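Local atomic coordinates of Pyrimidine/purine nucleoside phosphorylase (Acinetobacter sp. ADP1, PDB entry 3HQX), a protein that probably catalyses the reversible phosphorolysis of diverse purine and pyrimidine nucleosides, yielding the free base and ribose 1-phosphate. Residues Y88-G91 with N92-F95. Residues are numbered along the deposited sequence; the frame is centred on the assembly and turned at random.
Sequences YVPG and NSLF
The ring of Phe95 is met obliquely by Val89, close to CD2: Val89 CG2 comes within 3.7 Å of Phe95 CD2, and the second methyl, CG1, stands 4.0 Å from the same Phe95 CD2. The two side chains cross at about a right angle. The ring of Phe53 meets that of Phe95 with their planes about 25° apart, Phe87 packs edge-to-face with it, and Met61 and Glu59 of strand 59-63 also touch the buried Phe95. The CB of Phe95 points toward the 88-91 limb, and CG, set between the backbone N and the carbonyl carbon (chi1 69°), places CD2 against the valine methyls. Val89 CG1 reaches the backbone as well, 3.9 Å from Leu94 O. In this PpnP-family protein of the cupin clan, two antiparallel sheets pack together as in the cupin beta barrel, and here the turn carries the chain from strand 86-89, at the edge of one sheet, to strand 94-98 of the other. Round this turn Asn92 adopts a left-handed backbone conformation, and Ser93 CB is brought to 3.4 Å from Pro90 O. Ser93 CB also lies 4.1 Å from Pro90 CG, a looser contact beside the proline ring. The hydroxyl of Thr55 ties the two limbs together, hydrogen-bonding to both Pro90 O and Ser93 N.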
loop_
_atom_site.group_PDB
_atom_site.type_symbol
_atom_site.label_atom_id
_atom_site.label_comp_id
_atom_site.label_asym_id
_atom_site.label_seq_id
_atom_site.Cartn_x
_atom_site.Cartn_y
_atom_site.Cartn_z
ATOM N N TYR A 88 17.979 -10.081 7.668
ATOM C CA TYR A 88 18.301 -10.857 6.472
ATOM C C TYR A 88 17.615 -12.210 6.524
ATOM O O TYR A 88 17.673 -12.880 7.547
ATOM C CB TYR A 88 19.817 -11.054 6.393
ATOM C CG TYR A 88 20.280 -11.889 5.236
ATOM C CD1 TYR A 88 20.399 -11.344 3.970
ATOM C CD2 TYR A 88 20.601 -13.232 5.422
ATOM C CE1 TYR A 88 20.816 -12.122 2.890
ATOM C CE2 TYR A 88 21.032 -14.023 4.352
ATOM C CZ TYR A 88 21.134 -13.463 3.099
ATOM O OH TYR A 88 21.594 -14.252 2.037
ATOM N N VAL A 89 17.042 -12.624 5.388
ATOM C CA VAL A 89 16.425 -13.938 5.270
ATOM C C VAL A 89 17.145 -14.669 4.163
ATOM O O VAL A 89 17.189 -14.207 3.035
ATOM C CB VAL A 89 14.919 -13.819 4.972
ATOM C CG1 VAL A 89 14.209 -15.205 5.060
ATOM C CG2 VAL A 89 14.261 -12.748 5.927
ATOM N N PRO A 90 17.739 -15.827 4.493
ATOM C CA PRO A 90 18.351 -16.611 3.438
ATOM C C PRO A 90 17.384 -17.032 2.340
ATOM O O PRO A 90 16.172 -17.056 2.543
ATOM C CB PRO A 90 18.902 -17.847 4.167
ATOM C CG PRO A 90 18.462 -17.751 5.598
ATOM C CD PRO A 90 17.676 -16.517 5.787
ATOM N N GLY A 91 17.949 -17.367 1.188
ATOM C CA GLY A 91 17.164 -17.948 0.093
ATOM C C GLY A 91 16.633 -19.304 0.513
ATOM O O GLY A 91 17.160 -19.945 1.422
ATOM N N ASN A 92 15.567 -19.742 -0.139
ATOM C CA ASN A 92 14.934 -21.025 0.162
ATOM C C ASN A 92 14.590 -21.212 1.625
ATOM O O ASN A 92 14.767 -22.266 2.176
ATOM C CB ASN A 92 15.797 -22.178 -0.326
ATOM C CG ASN A 92 16.052 -22.128 -1.802
ATOM O OD1 ASN A 92 15.191 -21.714 -2.592
ATOM N ND2 ASN A 92 17.239 -22.582 -2.200
ATOM N N SER A 93 14.102 -20.165 2.262
ATOM C CA SER A 93 13.815 -20.216 3.673
ATOM C C SER A 93 12.481 -19.507 3.913
ATOM O O SER A 93 11.627 -19.471 2.999
ATOM C CB SER A 93 14.978 -19.564 4.439
ATOM O OG SER A 93 14.881 -19.776 5.833
ATOM N N LEU A 94 12.301 -19.001 5.130
ATOM C CA LEU A 94 11.062 -18.362 5.561
ATOM C C LEU A 94 11.275 -17.497 6.796
ATOM O O LEU A 94 12.306 -17.580 7.488
ATOM C CB LEU A 94 9.968 -19.394 5.887
ATOM C CG LEU A 94 10.069 -20.338 7.094
ATOM C CD1 LEU A 94 9.837 -19.662 8.342
ATOM C CD2 LEU A 94 9.027 -21.450 6.982
ATOM N N PHE A 95 10.278 -16.673 7.061
ATOM C CA PHE A 95 10.205 -15.910 8.292
ATOM C C PHE A 95 8.757 -15.742 8.705
ATOM O O PHE A 95 7.879 -15.802 7.858
ATOM C CB PHE A 95 10.981 -14.574 8.183
ATOM C CG PHE A 95 10.378 -13.537 7.265
ATOM C CD1 PHE A 95 9.549 -12.575 7.779
ATOM C CD2 PHE A 95 10.669 -13.492 5.936
ATOM C CE1 PHE A 95 9.049 -11.567 7.006
ATOM C CE2 PHE A 95 10.162 -12.460 5.148
ATOM C CZ PHE A 95 9.338 -11.522 5.695
#